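Long-range contacts in probable ribosomal RNA small subunit methyltransferase (Thermus thermophilus, PDB 3DMH), which probably transfers a methyl group from S-adenosylmethionine to the N2 amino group of a guanosine in 16S ribosomal RNA: residues 3-11 / 21-29; 295-306 / 328-339. All coordinates share one frame; numbering follows the deposited sequence.

Overall arrangement
Contact 1 closes near the N-terminus before contact 2 opens far down the chain, and their centres lie about 22 Å apart. Contact 1 sets the short helix 5-9 against the chain leaving strand 19-23; contact 2 pairs two central strands of the sheet in the C-terminal methyltransferase domain. Helix 317-329 links them: Tyr-8 packs on Val-318 and Ala-321, Arg-5 NE comes within 3.6 Å of Ala-328 CB, and the same helix runs into segment 328-339. Asp-290 also hydrogen-bonds to His-9 and forms a salt bridge with Arg-329. Both contacts reach S-adenosylmethionine, through Tyr-8 in contact 1 and Asn-305 and Pro-306 in contact 2, so the N-terminal segment contributes to the cofactor pocket of the C-terminal domain.

Contact 1 (3-11 / 21-29); sequences LTREAYHRL and LFIKPGARG. With SO4 (sulfate ion), chain B; SO4 (sulfate ion), chain C.
Leu-3 starts the contact by laying CD1 on the ring of Pro-25, 3.5 Å from its CG. Thr-4 then N-caps the helix, its OG1 accepting from Ala-7 N, while Arg-5 binds a sulfate through its backbone N and NE. Tyr-8 and Pro-25 slide past each other in opposite directions, CD1 coming 3.6 Å from Pro-25 CB, which lies on the same side of the ring as Lys-24 NZ. That NZ sits over the Tyr-8 face, 3.7 Å from the centroid and 29° off the normal, a cation-pi contact offset toward the rim. The Tyr-8 OH bonds to Asp-288, and the residue also touches S-adenosylmethionine. Its backbone joins in: Tyr-8 O accepts from Lys-24 NZ at 2.8 Å. Past His-9, which is tied to Arg-80 and Asp-290, Arg-10 O lies 3.3 Å from Lys-24 CB. Leu-11 closes the row, with CD2 crossing the lysine chain 3.6 Å from its CD and CB 3.7 Å from Phe-22 CD1.

Bends at chi3 (-58°) and chi4 (-67°) fold the Lys-24 chain back, so that NZ also donates to the carbonyl O of its own neighbour Pro-25 at 2.8 Å. NZ also forms a salt bridge with Asp-288. A methionine in its place would probably leave Tyr-8 O and Pro-25 O without their shared donor and Asp-288 without its counter-charge. Two carbonyls, a carboxylate and an aromatic face thus surround one ammonium, an environment likely to keep it protonated, and through Asp-288, itself a cofactor ligand, this ties the N-terminal helix to the cofactor site.

Contact 2 (295-306 / 328-339); sequences EEARFDIIVTNP and ARLRPGGVFFLV. With SAM (S-adenosylmethionine), chain D; GMP (guanosine), chain E.
The NPPF motif of the amino-methylating enzymes begins here at Asn-305, whose CB rests 3.7 Å from Val-339 CG1 where the cofactor and guanosine pockets meet. Asn-305 OD1 accepts from guanosine N2 at 2.9 Å in a nearly straight bond (163° at the hydrogen). Its ND2 is held by Asp-213 and Ser-216, which fixes the amide flip and keeps the oxygen turned to the base. Asn-305 O lies 3.2 Å from CE, the methyl carbon of S-adenosylmethionine.

Behind this site run strands 299-304 and 334-340, parallel neighbours at the centre of a class I, Rossmann-like methyltransferase sheet of order 3-2-1-4-5-7-6. Helix 317-329 joins them in a beta-alpha-beta crossover. Backbone bonds alternate between them, from Val-335 N with Asp-300 O to Val-339 N with Thr-304 O. On the face covered by that helix, Thr-304 CG2 meets Phe-336 CE1 at 3.7 Å; the threonine's OG1, anti to the backbone N, bonds instead to Leu-240 O. Two residues earlier, Ile-302 slides CG1 past Leu-330 CD2 (3.8 Å).

At the far end, Arg-329 NH1 reaches Ala-297 O in the carbonyl plane, 3.0 Å away, and Arg-298 NH1 meets the same oxygen from above that plane. Arg-329 NH1 also bonds to Thr-294 O, and NE forms a salt bridge with Asp-290. Arg-331 NH2 forms a salt bridge with Asp-300 OD1 at 3.1 Å, approaching from above the carboxylate plane, while Gln-236 bonds to both partners.

Contact 1 (3-11 / 21-29)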
loop_
_atom_site.group_PDB
_atom_site.type_symbol
_atom_site.label_atom_id
_atom_site.label_comp_id
_atom_site.label_asym_id
_atom_site.label_seq_id
_atom_site.Cartn_x
_atom_site.Cartn_y
_atom_site.Cartn_z
ATOM N N LEU A 3 8.449 3.960 17.872
ATOM C CA LEU A 3 8.044 5.382 17.726
ATOM C C LEU A 3 6.755 5.652 18.478
ATOM O O LEU A 3 5.906 4.775 18.587
ATOM C CB LEU A 3 7.812 5.705 16.244
ATOM C CG LEU A 3 8.933 5.490 15.225
ATOM C CD1 LEU A 3 8.401 5.643 13.813
ATOM C CD2 LEU A 3 10.098 6.455 15.470
ATOM N N THR A 4 6.603 6.877 18.971
ATOM C CA THR A 4 5.317 7.367 19.441
ATOM C C THR A 4 4.388 7.530 18.235
ATOM O O THR A 4 4.840 7.475 17.079
ATOM C CB THR A 4 5.455 8.726 20.112
ATOM O OG1 THR A 4 6.003 9.664 19.172
ATOM C CG2 THR A 4 6.382 8.631 21.347
ATOM N N ARG A 5 3.099 7.720 18.492
ATOM C CA ARG A 5 2.165 7.964 17.387
ATOM C C ARG A 5 2.523 9.263 16.677
ATOM O O ARG A 5 2.590 9.289 15.453
ATOM C CB ARG A 5 0.723 7.981 17.881
ATOM C CG ARG A 5 0.250 6.599 18.306
ATOM C CD ARG A 5 -1.125 6.644 18.955
ATOM N NE ARG A 5 -1.109 7.422 20.187
ATOM C CZ ARG A 5 -1.865 8.487 20.427
ATOM N NH1 ARG A 5 -2.745 8.911 19.529
ATOM N NH2 ARG A 5 -1.757 9.118 21.588
ATOM N N GLU A 6 2.794 10.323 17.446
ATOM C CA GLU A 6 3.257 11.598 16.880
ATOM C C GLU A 6 4.502 11.408 16.003
ATOM O O GLU A 6 4.565 11.956 14.904
ATOM C CB GLU A 6 3.509 12.643 17.991
ATOM C CG GLU A 6 3.834 14.055 17.462
ATOM C CD GLU A 6 5.317 14.248 17.120
ATOM O OE1 GLU A 6 6.181 13.689 17.822
ATOM O OE2 GLU A 6 5.610 14.950 16.131
ATOM N N ALA A 7 5.466 10.607 16.462
ATOM C CA ALA A 7 6.671 10.346 15.651
ATOM C C ALA A 7 6.378 9.542 14.380
ATOM O O ALA A 7 6.948 9.807 13.324
ATOM C CB ALA A 7 7.740 9.664 16.470
ATOM N N TYR A 8 5.488 8.557 14.483
ATOM C CA TYR A 8 5.059 7.833 13.299
ATOM C C TYR A 8 4.468 8.775 12.231
ATOM O O TYR A 8 4.752 8.611 11.033
ATOM C CB TYR A 8 4.045 6.689 13.618
ATOM C CG TYR A 8 3.624 6.084 12.291
ATOM C CD1 TYR A 8 4.457 5.184 11.637
ATOM C CD2 TYR A 8 2.469 6.526 11.610
ATOM C CE1 TYR A 8 4.176 4.696 10.381
ATOM C CE2 TYR A 8 2.162 6.045 10.345
ATOM C CZ TYR A 8 3.011 5.130 9.711
ATOM O OH TYR A 8 2.739 4.693 8.450
ATOM N N HIS A 9 3.615 9.710 12.659
ATOM C CA HIS A 9 2.903 10.592 11.732
ATOM C C HIS A 9 3.677 11.833 11.313
ATOM O O HIS A 9 3.210 12.581 10.451
ATOM C CB HIS A 9 1.558 11.020 12.305
ATOM C CG HIS A 9 0.541 9.928 12.315
ATOM N ND1 HIS A 9 0.014 9.400 11.158
ATOM C CD2 HIS A 9 -0.058 9.271 13.339
ATOM C CE1 HIS A 9 -0.857 8.451 11.462
ATOM N NE2 HIS A 9 -0.923 8.356 12.780
ATOM N N ARG A 10 4.830 12.049 11.948
ATOM C CA ARG A 10 5.612 13.265 11.709
ATOM C C ARG A 10 6.268 13.255 10.340
ATOM O O ARG A 10 6.855 12.252 9.941
ATOM C CB ARG A 10 6.681 13.406 12.769
ATOM C CG ARG A 10 7.465 14.680 12.627
ATOM C CD ARG A 10 8.553 14.749 13.640
ATOM N NE ARG A 10 8.022 15.084 14.960
ATOM C CZ ARG A 10 8.739 15.711 15.890
ATOM N NH1 ARG A 10 9.992 16.054 15.616
ATOM N NH2 ARG A 10 8.211 15.999 17.077
ATOM N N LEU A 11 6.176 14.398 9.643
ATOM C CA LEU A 11 6.872 14.596 8.358
ATOM C C LEU A 11 8.141 15.375 8.647
ATOM O O LEU A 11 8.078 16.415 9.304
ATOM C CB LEU A 11 5.994 15.394 7.384
ATOM C CG LEU A 11 4.532 14.936 7.201
ATOM C CD1 LEU A 11 3.871 15.767 6.122
ATOM C CD2 LEU A 11 4.420 13.483 6.865
ATOM N N LEU A 21 13.279 17.629 1.060
ATOM C CA LEU A 21 12.260 16.667 0.723
ATOM C C LEU A 21 11.749 16.055 2.009
ATOM O O LEU A 21 12.547 15.625 2.844
ATOM C CB LEU A 21 12.882 15.580 -0.161
ATOM C CG LEU A 21 11.921 14.654 -0.875
ATOM C CD1 LEU A 21 11.172 15.386 -2.006
ATOM C CD2 LEU A 21 12.694 13.467 -1.421
ATOM N N PHE A 22 10.430 16.058 2.195
ATOM C CA PHE A 22 9.855 15.442 3.391
ATOM C C PHE A 22 9.759 13.939 3.265
ATOM O O PHE A 22 9.348 13.410 2.224
ATOM C CB PHE A 22 8.455 15.992 3.675
ATOM C CG PHE A 22 8.468 17.416 4.216
ATOM C CD1 PHE A 22 8.395 17.639 5.584
ATOM C CD2 PHE A 22 8.557 18.530 3.356
ATOM C CE1 PHE A 22 8.370 18.918 6.104
ATOM C CE2 PHE A 22 8.563 19.830 3.885
ATOM C CZ PHE A 22 8.460 20.011 5.265
ATOM N N ILE A 23 10.084 13.275 4.365
ATOM C CA ILE A 23 9.915 11.827 4.470
ATOM C C ILE A 23 9.166 11.519 5.767
ATOM O O ILE A 23 9.055 12.366 6.656
ATOM C CB ILE A 23 11.277 11.077 4.407
ATOM C CG1 ILE A 23 12.095 11.338 5.669
ATOM C CG2 ILE A 23 12.037 11.442 3.077
ATOM C CD1 ILE A 23 13.340 10.465 5.775
ATOM N N LYS A 24 8.682 10.292 5.903
ATOM C CA LYS A 24 8.071 9.889 7.173
ATOM C C LYS A 24 8.134 8.371 7.258
ATOM O O LYS A 24 8.263 7.696 6.218
ATOM C CB LYS A 24 6.600 10.365 7.302
ATOM C CG LYS A 24 5.631 9.584 6.409
ATOM C CD LYS A 24 4.157 9.946 6.647
ATOM C CE LYS A 24 3.720 9.717 8.080
ATOM N NZ LYS A 24 3.711 8.260 8.487
ATOM N N PRO A 25 8.005 7.831 8.486
ATOM C CA PRO A 25 7.886 6.380 8.623
ATOM C C PRO A 25 6.725 5.855 7.767
ATOM O O PRO A 25 5.683 6.493 7.642
ATOM C CB PRO A 25 7.616 6.191 10.117
ATOM C CG PRO A 25 8.304 7.395 10.777
ATOM C CD PRO A 25 7.962 8.518 9.794
ATOM N N GLY A 26 6.953 4.718 7.115
ATOM C CA GLY A 26 5.893 4.095 6.308
ATOM C C GLY A 26 5.727 4.597 4.881
ATOM O O GLY A 26 4.862 4.115 4.130
ATOM N N ALA A 27 6.548 5.567 4.474
ATOM C CA ALA A 27 6.535 6.057 3.102
ATOM C C ALA A 27 7.699 5.469 2.271
ATOM O O ALA A 27 8.875 5.503 2.710
ATOM C CB ALA A 27 6.605 7.581 3.087
ATOM N N ARG A 28 7.371 4.914 1.102
ATOM C CA ARG A 28 8.355 4.338 0.169
ATOM C C ARG A 28 9.208 5.409 -0.498
ATOM O O ARG A 28 8.799 6.556 -0.636
ATOM C CB ARG A 28 7.650 3.575 -0.965
ATOM C CG ARG A 28 6.917 2.287 -0.633
ATOM C CD ARG A 28 6.437 1.749 -1.988
ATOM N NE ARG A 28 5.538 0.589 -1.913
ATOM C CZ ARG A 28 4.203 0.645 -2.006
ATOM N NH1 ARG A 28 3.571 1.807 -2.174
ATOM N NH2 ARG A 28 3.496 -0.478 -1.931
ATOM N N GLY A 29 10.401 5.024 -0.943
ATOM C CA GLY A 29 11.174 5.874 -1.850
ATOM C C GLY A 29 12.344 6.618 -1.239
ATOM O O GLY A 29 13.011 7.404 -1.936
HETATM S S SO4 B . 2.062 6.933 22.163
HETATM O O1 SO4 B . 3.069 6.869 23.217
HETATM O O2 SO4 B . 1.807 8.319 21.809
HETATM O O3 SO4 B . 2.540 6.167 21.014
HETATM O O4 SO4 B . 0.806 6.352 22.614
HETATM S S SO4 C . 7.085 -1.707 -4.525
HETATM O O1 SO4 C . 7.097 -0.344 -5.084
HETATM O O2 SO4 C . 5.807 -2.368 -4.750
HETATM O O3 SO4 C . 8.128 -2.508 -5.197
HETATM O O4 SO4 C . 7.375 -1.611 -3.097
#

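Contact 2 (295-306 / 328-339)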
loop_
_atom_site.group_PDB
_atom_site.type_symbol
_atom_site.label_atom_id
_atom_site.label_comp_id
_atom_site.label_asym_id
_atom_site.label_seq_id
_atom_site.Cartn_x
_atom_site.Cartn_y
_atom_site.Cartn_z
ATOM N N GLU A 295 -9.641 13.173 15.758
ATOM C CA GLU A 295 -8.903 12.995 16.998
ATOM C C GLU A 295 -9.708 12.162 18.013
ATOM O O GLU A 295 -9.145 11.334 18.730
ATOM C CB GLU A 295 -8.591 14.379 17.585
ATOM C CG GLU A 295 -7.631 14.386 18.758
ATOM C CD GLU A 295 -7.150 15.778 19.095
ATOM O OE1 GLU A 295 -6.598 16.461 18.198
ATOM O OE2 GLU A 295 -7.330 16.203 20.258
ATOM N N GLU A 296 -11.023 12.359 18.019
ATOM C CA GLU A 296 -11.901 11.800 19.053
ATOM C C GLU A 296 -12.396 10.365 18.826
ATOM O O GLU A 296 -12.875 9.725 19.768
ATOM C CB GLU A 296 -13.105 12.723 19.309
ATOM C CG GLU A 296 -13.953 13.062 18.074
ATOM C CD GLU A 296 -13.518 14.359 17.376
ATOM O OE1 GLU A 296 -12.319 14.718 17.446
ATOM O OE2 GLU A 296 -14.380 15.020 16.748
ATOM N N ALA A 297 -12.280 9.854 17.597
ATOM C CA ALA A 297 -12.891 8.564 17.268
ATOM C C ALA A 297 -12.337 7.441 18.142
ATOM O O ALA A 297 -11.116 7.288 18.260
ATOM C CB ALA A 297 -12.704 8.231 15.794
ATOM N N ARG A 298 -13.241 6.680 18.763
ATOM C CA ARG A 298 -12.877 5.494 19.547
ATOM C C ARG A 298 -13.699 4.273 19.130
ATOM O O ARG A 298 -14.714 4.395 18.436
ATOM C CB ARG A 298 -13.054 5.742 21.049
ATOM C CG ARG A 298 -12.287 6.921 21.610
ATOM C CD ARG A 298 -10.793 6.666 21.635
ATOM N NE ARG A 298 -10.093 7.788 22.259
ATOM C CZ ARG A 298 -9.568 8.814 21.592
ATOM N NH1 ARG A 298 -9.652 8.872 20.264
ATOM N NH2 ARG A 298 -8.957 9.790 22.259
ATOM N N PHE A 299 -13.251 3.091 19.537
ATOM C CA PHE A 299 -13.849 1.859 19.045
ATOM C C PHE A 299 -13.991 0.846 20.160
ATOM O O PHE A 299 -13.313 0.946 21.187
ATOM C CB PHE A 299 -13.003 1.292 17.889
ATOM C CG PHE A 299 -12.883 2.237 16.721
ATOM C CD1 PHE A 299 -13.790 2.176 15.672
ATOM C CD2 PHE A 299 -11.900 3.235 16.707
ATOM C CE1 PHE A 299 -13.712 3.061 14.608
ATOM C CE2 PHE A 299 -11.819 4.153 15.648
ATOM C CZ PHE A 299 -12.727 4.065 14.597
ATOM N N ASP A 300 -14.888 -0.118 19.942
ATOM C CA ASP A 300 -15.114 -1.235 20.856
ATOM C C ASP A 300 -14.189 -2.420 20.544
ATOM O O ASP A 300 -13.769 -3.148 21.452
ATOM C CB ASP A 300 -16.571 -1.703 20.756
ATOM C CG ASP A 300 -17.569 -0.572 20.970
ATOM O OD1 ASP A 300 -17.469 0.117 22.011
ATOM O OD2 ASP A 300 -18.450 -0.369 20.096
ATOM N N ILE A 301 -13.896 -2.624 19.261
ATOM C CA ILE A 301 -13.083 -3.758 18.825
ATOM C C ILE A 301 -12.137 -3.261 17.746
ATOM O O ILE A 301 -12.563 -2.568 16.828
ATOM C CB ILE A 301 -13.959 -4.889 18.228
ATOM C CG1 ILE A 301 -14.905 -5.450 19.291
ATOM C CG2 ILE A 301 -13.102 -6.024 17.670
ATOM C CD1 ILE A 301 -16.022 -6.300 18.711
ATOM N N ILE A 302 -10.862 -3.623 17.854
ATOM C CA ILE A 302 -9.894 -3.299 16.803
ATOM C C ILE A 302 -9.194 -4.574 16.372
ATOM O O ILE A 302 -8.788 -5.385 17.220
ATOM C CB ILE A 302 -8.886 -2.236 17.276
ATOM C CG1 ILE A 302 -9.650 -0.941 17.573
ATOM C CG2 ILE A 302 -7.793 -2.010 16.196
ATOM C CD1 ILE A 302 -8.791 0.244 17.957
ATOM N N VAL A 303 -9.136 -4.797 15.064
ATOM C CA VAL A 303 -8.543 -6.031 14.538
ATOM C C VAL A 303 -7.444 -5.662 13.570
ATOM O O VAL A 303 -7.525 -4.625 12.895
ATOM C CB VAL A 303 -9.581 -6.944 13.811
ATOM C CG1 VAL A 303 -10.671 -7.385 14.772
ATOM C CG2 VAL A 303 -10.186 -6.224 12.587
ATOM N N THR A 304 -6.426 -6.514 13.476
ATOM C CA THR A 304 -5.404 -6.276 12.471
ATOM C C THR A 304 -4.625 -7.529 12.127
ATOM O O THR A 304 -4.313 -8.331 13.003
ATOM C CB THR A 304 -4.427 -5.136 12.889
ATOM O OG1 THR A 304 -3.560 -4.826 11.788
ATOM C CG2 THR A 304 -3.583 -5.524 14.134
ATOM N N ASN A 305 -4.369 -7.671 10.826
ATOM C CA ASN A 305 -3.359 -8.578 10.284
ATOM C C ASN A 305 -2.297 -7.625 9.697
ATOM O O ASN A 305 -2.432 -7.197 8.543
ATOM C CB ASN A 305 -4.017 -9.430 9.197
ATOM C CG ASN A 305 -3.056 -10.398 8.535
ATOM O OD1 ASN A 305 -1.879 -10.447 8.875
ATOM N ND2 ASN A 305 -3.564 -11.178 7.569
ATOM N N PRO A 306 -1.299 -7.223 10.506
ATOM C CA PRO A 306 -0.424 -6.141 10.047
ATOM C C PRO A 306 0.505 -6.515 8.898
ATOM O O PRO A 306 0.794 -7.712 8.669
ATOM C CB PRO A 306 0.431 -5.794 11.276
ATOM C CG PRO A 306 -0.113 -6.548 12.407
ATOM C CD PRO A 306 -0.963 -7.674 11.876
ATOM N N ALA A 328 -4.593 3.337 21.793
ATOM C CA ALA A 328 -5.063 4.707 21.928
ATOM C C ALA A 328 -6.505 4.911 21.462
ATOM O O ALA A 328 -7.197 5.807 21.957
ATOM C CB ALA A 328 -4.116 5.669 21.189
ATOM N N ARG A 329 -6.963 4.073 20.537
ATOM C CA ARG A 329 -8.263 4.258 19.901
ATOM C C ARG A 329 -9.356 3.423 20.549
ATOM O O ARG A 329 -10.526 3.592 20.210
ATOM C CB ARG A 329 -8.194 3.912 18.411
ATOM C CG ARG A 329 -7.357 4.857 17.526
ATOM C CD ARG A 329 -8.192 6.050 17.152
ATOM N NE ARG A 329 -7.465 7.044 16.361
ATOM C CZ ARG A 329 -7.912 8.276 16.134
ATOM N NH1 ARG A 329 -9.085 8.687 16.635
ATOM N NH2 ARG A 329 -7.186 9.119 15.407
ATOM N N LEU A 330 -8.984 2.507 21.446
ATOM C CA LEU A 330 -9.981 1.674 22.142
ATOM C C LEU A 330 -10.598 2.379 23.338
ATOM O O LEU A 330 -9.885 3.000 24.139
ATOM C CB LEU A 330 -9.381 0.343 22.611
ATOM C CG LEU A 330 -9.299 -0.757 21.549
ATOM C CD1 LEU A 330 -8.396 -1.925 21.996
ATOM C CD2 LEU A 330 -10.689 -1.255 21.165
ATOM N N ARG A 331 -11.920 2.270 23.456
ATOM C CA ARG A 331 -12.625 2.712 24.657
ATOM C C ARG A 331 -12.325 1.753 25.801
ATOM O O ARG A 331 -11.994 0.592 25.567
ATOM C CB ARG A 331 -14.136 2.790 24.409
ATOM C CG ARG A 331 -14.550 4.063 23.700
ATOM C CD ARG A 331 -16.061 4.216 23.624
ATOM N NE ARG A 331 -16.607 3.339 22.602
ATOM C CZ ARG A 331 -16.993 3.723 21.389
ATOM N NH1 ARG A 331 -16.937 4.996 21.013
ATOM N NH2 ARG A 331 -17.451 2.814 20.544
ATOM N N PRO A 332 -12.426 2.228 27.056
ATOM C CA PRO A 332 -12.275 1.276 28.160
ATOM C C PRO A 332 -13.185 0.060 27.985
ATOM O O PRO A 332 -14.354 0.209 27.605
ATOM C CB PRO A 332 -12.721 2.081 29.382
ATOM C CG PRO A 332 -12.463 3.496 29.021
ATOM C CD PRO A 332 -12.670 3.604 27.535
ATOM N N GLY A 333 -12.649 -1.129 28.249
ATOM C CA GLY A 333 -13.381 -2.373 28.019
ATOM C C GLY A 333 -13.254 -2.876 26.587
ATOM O O GLY A 333 -13.652 -4.006 26.282
ATOM N N GLY A 334 -12.708 -2.043 25.707
ATOM C CA GLY A 334 -12.497 -2.441 24.307
ATOM C C GLY A 334 -11.451 -3.530 24.149
ATOM O O GLY A 334 -10.606 -3.740 25.028
ATOM N N VAL A 335 -11.512 -4.241 23.027
ATOM C CA VAL A 335 -10.609 -5.368 22.805
ATOM C C VAL A 335 -9.845 -5.276 21.485
ATOM O O VAL A 335 -10.317 -4.676 20.512
ATOM C CB VAL A 335 -11.348 -6.719 22.923
ATOM C CG1 VAL A 335 -11.863 -6.932 24.342
ATOM C CG2 VAL A 335 -12.495 -6.831 21.917
ATOM N N PHE A 336 -8.657 -5.878 21.483
ATOM C CA PHE A 336 -7.733 -5.832 20.346
ATOM C C PHE A 336 -7.334 -7.248 19.957
ATOM O O PHE A 336 -6.948 -8.050 20.823
ATOM C CB PHE A 336 -6.499 -5.049 20.773
ATOM C CG PHE A 336 -5.432 -4.919 19.716
ATOM C CD1 PHE A 336 -5.762 -4.567 18.404
ATOM C CD2 PHE A 336 -4.094 -5.107 20.049
ATOM C CE1 PHE A 336 -4.769 -4.400 17.424
ATOM C CE2 PHE A 336 -3.082 -4.950 19.091
ATOM C CZ PHE A 336 -3.415 -4.590 17.775
ATOM N N PHE A 337 -7.415 -7.550 18.659
ATOM C CA PHE A 337 -6.971 -8.837 18.119
ATOM C C PHE A 337 -5.919 -8.582 17.047
ATOM O O PHE A 337 -6.161 -7.783 16.134
ATOM C CB PHE A 337 -8.123 -9.590 17.433
ATOM C CG PHE A 337 -9.207 -10.025 18.356
ATOM C CD1 PHE A 337 -9.256 -11.331 18.843
ATOM C CD2 PHE A 337 -10.200 -9.128 18.745
ATOM C CE1 PHE A 337 -10.276 -11.722 19.704
ATOM C CE2 PHE A 337 -11.217 -9.515 19.586
ATOM C CZ PHE A 337 -11.262 -10.821 20.076
ATOM N N LEU A 338 -4.779 -9.267 17.143
ATOM C CA LEU A 338 -3.703 -9.125 16.156
ATOM C C LEU A 338 -3.205 -10.500 15.741
ATOM O O LEU A 338 -3.048 -11.379 16.587
ATOM C CB LEU A 338 -2.556 -8.319 16.772
ATOM C CG LEU A 338 -1.273 -8.142 15.954
ATOM C CD1 LEU A 338 -0.563 -6.824 16.275
ATOM C CD2 LEU A 338 -0.344 -9.324 16.221
ATOM N N VAL A 339 -2.951 -10.700 14.452
ATOM C CA VAL A 339 -2.435 -11.998 14.003
ATOM C C VAL A 339 -1.102 -11.800 13.290
ATOM O O VAL A 339 -0.942 -10.845 12.517
ATOM C CB VAL A 339 -3.474 -12.764 13.139
ATOM C CG1 VAL A 339 -3.802 -12.017 11.843
ATOM C CG2 VAL A 339 -3.002 -14.194 12.833
HETATM N N SAM D . -6.677 -6.988 6.506
HETATM C CA SAM D . -6.329 -7.587 5.172
HETATM C C SAM D . -6.379 -9.096 5.283
HETATM O O SAM D . -6.438 -9.556 6.431
HETATM O OXT SAM D . -6.323 -9.792 4.255
HETATM C CB SAM D . -4.923 -7.178 4.726
HETATM C CG SAM D . -3.783 -7.577 5.666
HETATM S SD SAM D . -2.159 -7.143 4.965
HETATM C CE SAM D . -1.060 -8.275 5.865
HETATM C "C5'" SAM D . -1.698 -5.564 5.735
HETATM C "C4'" SAM D . -2.421 -4.382 5.109
HETATM O "O4'" SAM D . -1.872 -3.232 5.748
HETATM C "C3'" SAM D . -2.221 -4.226 3.596
HETATM O "O3'" SAM D . -3.462 -4.155 2.905
HETATM C "C2'" SAM D . -1.404 -2.935 3.482
HETATM O "O2'" SAM D . -1.598 -2.197 2.292
HETATM C "C1'" SAM D . -1.876 -2.229 4.752
HETATM N N9 SAM D . -0.991 -1.142 5.123
HETATM C C8 SAM D . 0.385 -1.027 4.935
HETATM N N7 SAM D . 0.808 0.147 5.465
HETATM C C5 SAM D . -0.299 0.791 5.976
HETATM C C6 SAM D . -0.492 2.033 6.593
HETATM N N6 SAM D . 0.526 2.884 6.779
HETATM N N1 SAM D . -1.767 2.362 6.990
HETATM C C2 SAM D . -2.834 1.517 6.780
HETATM N N3 SAM D . -2.681 0.303 6.117
HETATM C C4 SAM D . -1.424 -0.029 5.749
HETATM C "C4'" GMP E . 3.184 -18.039 4.986
HETATM O "O4'" GMP E . 2.894 -17.000 5.930
HETATM C "C3'" GMP E . 3.880 -17.367 3.813
HETATM O "O3'" GMP E . 2.888 -17.125 2.807
HETATM C "C2'" GMP E . 4.361 -16.044 4.382
HETATM O "O2'" GMP E . 4.427 -15.033 3.376
HETATM C "C1'" GMP E . 3.282 -15.727 5.404
HETATM N N9 GMP E . 3.703 -14.892 6.548
HETATM C C8 GMP E . 4.908 -14.825 7.138
HETATM N N7 GMP E . 4.900 -13.954 8.181
HETATM C C5 GMP E . 3.646 -13.460 8.283
HETATM C C6 GMP E . 2.930 -12.493 9.157
HETATM O O6 GMP E . 3.518 -11.919 10.097
HETATM N N1 GMP E . 1.630 -12.262 8.897
HETATM C C2 GMP E . 0.959 -12.867 7.886
HETATM N N2 GMP E . -0.350 -12.601 7.660
HETATM N N3 GMP E . 1.553 -13.763 7.048
HETATM C C4 GMP E . 2.861 -14.086 7.205
#